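Local coordinates for protein geranyltranstransferase (Campylobacter jejuni, PDB 3NPK) that probably makes farnesyl diphosphate by condensing geranyl diphosphate with isopentenyl diphosphate, at residues 70-75 with 116-121. Residues are numbered along the deposited sequence; the frame is centred on the assembly and turned at random.
Sequences EFIHTY and EAFLVL. With PPV (pyrophosphate), chain C.
A117 packs its methyl against the aliphatic chain of I72 and the base of F71, and this is the tight part of the contact. A117 CB lies 3.6 Å from I72 CG1 and 3.7 Å from I72 CD1. It also meets F71 CB at 4.0 Å. The first torsion of I72 sets CG1 anti to the carbonyl carbon (chi1 -72°), which helps bring it toward A117 CB. The small alanine sits where the backbones come nearest, with the F71 and A117 CA atoms 5.6 Å apart. The axes of the two short segments run nearly antiparallel (176°) and approach to 9.3 Å. The two segments belong to helices 59-80 and 103-122, neighbours in the all-helical fold of polyprenyl synthetases. H73, on helix 59-80, lines the pyrophosphate pocket and makes no contact with 116-121. The F71 ring reaches obliquely over the start of 116-121, toward E116 and V120. Its CD2 edge comes near A117 N, while CE2 meets V120 CG2 at 3.7 Å. E116 runs beside this ring, pointing the same way. Its CG is 3.9 Å from F71 CE2, and the carboxylate plane is turned 33° from the ring. P18 touches both side chains. V120 marks the solvent side: it is partly exposed, crosses F71 at about a right angle and touches it closely through one methyl. The loose end is where I72 CD1 approaches F118 CE2, 4.3 Å apart. There the F118 ring stacks on F118 of the second subunit, at the dimer interface.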
ATOM      1  N   GLU A  70     -10.786  -1.512   6.160  1.00  9.94           N
ATOM      2  CA  GLU A  70     -10.524  -2.725   6.925  1.00  9.55           C
ATOM      3  C   GLU A  70      -9.347  -3.532   6.349  1.00  8.98           C
ATOM      4  O   GLU A  70      -8.645  -4.217   7.104  1.00  9.24           O
ATOM      5  CB  GLU A  70     -11.799  -3.562   7.072  1.00 10.54           C
ATOM      6  CG  GLU A  70     -12.842  -2.824   7.895  1.00 11.66           C
ATOM      7  CD  GLU A  70     -12.472  -2.640   9.383  1.00 12.40           C
ATOM      8  OE1 GLU A  70     -11.742  -3.479   9.971  1.00 14.48           O
ATOM      9  OE2 GLU A  70     -12.939  -1.649   9.976  1.00 11.80           O
ATOM     10  N   PHE A  71      -9.104  -3.423   5.041  1.00  8.18           N
ATOM     11  CA  PHE A  71      -7.907  -4.050   4.460  1.00  8.25           C
ATOM     12  C   PHE A  71      -6.657  -3.393   5.043  1.00  8.30           C
ATOM     13  O   PHE A  71      -5.702  -4.084   5.404  1.00  9.23           O
ATOM     14  CB  PHE A  71      -7.870  -3.927   2.929  1.00  9.24           C
ATOM     15  CG  PHE A  71      -8.766  -4.909   2.185  1.00  9.91           C
ATOM     16  CD1 PHE A  71      -9.634  -5.768   2.844  1.00 10.08           C
ATOM     17  CD2 PHE A  71      -8.739  -4.935   0.807  1.00 10.84           C
ATOM     18  CE1 PHE A  71     -10.449  -6.652   2.126  1.00 10.38           C
ATOM     19  CE2 PHE A  71      -9.545  -5.800   0.076  1.00 11.87           C
ATOM     20  CZ  PHE A  71     -10.403  -6.662   0.742  1.00 10.47           C
ATOM     21  N   ILE A  72      -6.641  -2.062   5.098  1.00  8.40           N
ATOM     22  CA  ILE A  72      -5.500  -1.355   5.671  1.00  9.44           C
ATOM     23  C   ILE A  72      -5.342  -1.750   7.115  1.00  8.99           C
ATOM     24  O   ILE A  72      -4.242  -2.048   7.567  1.00 10.21           O
ATOM     25  CB  ILE A  72      -5.697   0.178   5.617  1.00 10.99           C
ATOM     26  CG1 ILE A  72      -5.557   0.661   4.171  1.00 12.59           C
ATOM     27  CG2 ILE A  72      -4.733   0.913   6.605  1.00 11.26           C
ATOM     28  CD1 ILE A  72      -4.156   0.497   3.609  1.00 13.34           C
ATOM     29  N   HIS A  73      -6.438  -1.725   7.858  1.00  8.85           N
ATOM     30  CA  HIS A  73      -6.350  -2.027   9.275  1.00  9.40           C
ATOM     31  C   HIS A  73      -5.824  -3.451   9.500  1.00  8.90           C
ATOM     32  O   HIS A  73      -4.940  -3.681  10.336  1.00  9.62           O
ATOM     33  CB  HIS A  73      -7.704  -1.795   9.934  1.00 10.73           C
ATOM     34  CG  HIS A  73      -7.697  -2.061  11.399  1.00 12.11           C
ATOM     35  ND1 HIS A  73      -8.517  -2.988  11.999  1.00 14.95           N
ATOM     36  CD2 HIS A  73      -6.932  -1.535  12.382  1.00 10.56           C
ATOM     37  CE1 HIS A  73      -8.280  -3.001  13.300  1.00 13.00           C
ATOM     38  NE2 HIS A  73      -7.310  -2.140  13.554  1.00 15.35           N
ATOM     39  N   THR A  74      -6.376  -4.410   8.764  1.00  8.60           N
ATOM     40  CA  THR A  74      -5.926  -5.793   8.909  1.00  8.38           C
ATOM     41  C   THR A  74      -4.458  -5.967   8.521  1.00  8.09           C
ATOM     42  O   THR A  74      -3.711  -6.674   9.224  1.00  9.35           O
ATOM     43  CB  THR A  74      -6.843  -6.751   8.126  1.00  9.00           C
ATOM     44  OG1 THR A  74      -8.128  -6.767   8.752  1.00 11.74           O
ATOM     45  CG2 THR A  74      -6.288  -8.182   8.103  1.00  8.42           C
ATOM     46  N   TYR A  75      -4.026  -5.337   7.424  1.00  8.43           N
ATOM     47  CA  TYR A  75      -2.605  -5.449   7.048  1.00  7.96           C
ATOM     48  C   TYR A  75      -1.728  -4.941   8.201  1.00  8.35           C
ATOM     49  O   TYR A  75      -0.710  -5.552   8.552  1.00  9.51           O
ATOM     50  CB  TYR A  75      -2.282  -4.754   5.705  1.00  8.10           C
ATOM     51  CG  TYR A  75      -1.312  -3.579   5.798  1.00  8.09           C
ATOM     52  CD1 TYR A  75       0.043  -3.778   6.063  1.00  8.54           C
ATOM     53  CD2 TYR A  75      -1.754  -2.272   5.595  1.00  8.62           C
ATOM     54  CE1 TYR A  75       0.918  -2.718   6.161  1.00  8.68           C
ATOM     55  CE2 TYR A  75      -0.874  -1.200   5.671  1.00  8.63           C
ATOM     56  CZ  TYR A  75       0.452  -1.428   5.966  1.00  7.89           C
ATOM     57  OH  TYR A  75       1.345  -0.386   6.072  1.00  9.66           O
ATOM     58  N   GLU A 116      -3.992  -3.730  -1.974  1.00  8.96           N
ATOM     59  CA  GLU A 116      -5.346  -4.074  -2.414  1.00  8.87           C
ATOM     60  C   GLU A 116      -6.384  -3.059  -1.930  1.00  8.87           C
ATOM     61  O   GLU A 116      -7.427  -2.878  -2.568  1.00  9.71           O
ATOM     62  CB  GLU A 116      -5.726  -5.477  -1.948  1.00  9.44           C
ATOM     63  CG  GLU A 116      -6.889  -6.095  -2.711  1.00  9.78           C
ATOM     64  CD  GLU A 116      -6.552  -6.532  -4.137  1.00 12.69           C
ATOM     65  OE1 GLU A 116      -5.405  -6.350  -4.604  1.00 11.67           O
ATOM     66  OE2 GLU A 116      -7.465  -7.066  -4.802  1.00 14.90           O
ATOM     67  N   ALA A 117      -6.100  -2.387  -0.820  1.00  8.24           N
ATOM     68  CA  ALA A 117      -7.018  -1.365  -0.333  1.00  7.96           C
ATOM     69  C   ALA A 117      -7.211  -0.315  -1.429  1.00  8.72           C
ATOM     70  O   ALA A 117      -8.328   0.170  -1.665  1.00  9.48           O
ATOM     71  CB  ALA A 117      -6.480  -0.708   0.935  1.00  8.95           C
ATOM     72  N   PHE A 118      -6.113   0.027  -2.098  1.00  8.47           N
ATOM     73  CA  PHE A 118      -6.183   1.018  -3.161  1.00  8.82           C
ATOM     74  C   PHE A 118      -6.826   0.497  -4.439  1.00  9.19           C
ATOM     75  O   PHE A 118      -7.516   1.250  -5.133  1.00  9.77           O
ATOM     76  CB  PHE A 118      -4.821   1.675  -3.366  1.00  9.13           C
ATOM     77  CG  PHE A 118      -4.378   2.387  -2.144  1.00  9.25           C
ATOM     78  CD1 PHE A 118      -4.967   3.585  -1.808  1.00 10.08           C
ATOM     79  CD2 PHE A 118      -3.497   1.795  -1.236  1.00  9.09           C
ATOM     80  CE1 PHE A 118      -4.624   4.237  -0.631  1.00 10.06           C
ATOM     81  CE2 PHE A 118      -3.166   2.430  -0.053  1.00  9.83           C
ATOM     82  CZ  PHE A 118      -3.737   3.646   0.258  1.00 10.02           C
ATOM     83  N   LEU A 119      -6.608  -0.777  -4.754  1.00  9.90           N
ATOM     84  CA  LEU A 119      -7.316  -1.379  -5.881  1.00 10.32           C
ATOM     85  C   LEU A 119      -8.828  -1.340  -5.645  1.00  9.64           C
ATOM     86  O   LEU A 119      -9.593  -0.928  -6.514  1.00 10.19           O
ATOM     87  CB  LEU A 119      -6.851  -2.820  -6.128  1.00 11.11           C
ATOM     88  CG  LEU A 119      -7.399  -3.481  -7.398  1.00 11.50           C
ATOM     89  CD1 LEU A 119      -7.001  -2.686  -8.651  1.00 13.22           C
ATOM     90  CD2 LEU A 119      -6.880  -4.903  -7.500  1.00 13.57           C
ATOM     91  N   VAL A 120      -9.252  -1.761  -4.459  1.00  9.02           N
ATOM     92  CA  VAL A 120     -10.676  -1.785  -4.132  1.00 10.08           C
ATOM     93  C   VAL A 120     -11.256  -0.375  -4.154  1.00  9.78           C
ATOM     94  O   VAL A 120     -12.335  -0.138  -4.711  1.00 10.52           O
ATOM     95  CB  VAL A 120     -10.927  -2.464  -2.766  1.00 12.77           C
ATOM     96  CG1 VAL A 120     -12.347  -2.170  -2.265  1.00 16.30           C
ATOM     97  CG2 VAL A 120     -10.674  -3.958  -2.885  1.00 15.54           C
ATOM     98  N   LEU A 121     -10.540   0.583  -3.572  1.00  9.53           N
ATOM     99  CA  LEU A 121     -11.057   1.951  -3.548  1.00 10.39           C
ATOM    100  C   LEU A 121     -11.198   2.482  -4.976  1.00  9.54           C
ATOM    101  O   LEU A 121     -12.212   3.123  -5.325  1.00 11.00           O
ATOM    102  CB  LEU A 121     -10.104   2.845  -2.760  1.00 13.47           C
ATOM    103  CG  LEU A 121     -10.707   3.667  -1.645  1.00 18.22           C
ATOM    104  CD1 LEU A 121      -9.626   4.534  -0.962  1.00 15.59           C
ATOM    105  CD2 LEU A 121     -11.869   4.450  -2.191  1.00 20.00           C
TER
HETATM  106  O11 PPV C 290      -7.289  -2.873  17.284  1.00 34.36           O
HETATM  107  P1  PPV C 290      -8.916  -3.137  17.232  1.00 30.95           P
HETATM  108  O21 PPV C 290      -9.586  -3.053  18.733  1.00 31.94           O
HETATM  109  O31 PPV C 290      -9.569  -2.136  16.387  1.00 32.36           O
HETATM  110  OPP PPV C 290      -9.078  -4.686  16.718  1.00 25.85           O
HETATM  111  P2  PPV C 290     -10.189  -5.330  15.700  1.00 20.72           P
HETATM  112  O12 PPV C 290      -9.786  -6.929  15.732  1.00 21.31           O
HETATM  113  O22 PPV C 290      -9.942  -4.813  14.179  1.00 20.20           O
HETATM  114  O32 PPV C 290     -11.568  -5.124  16.174  1.00 20.76           O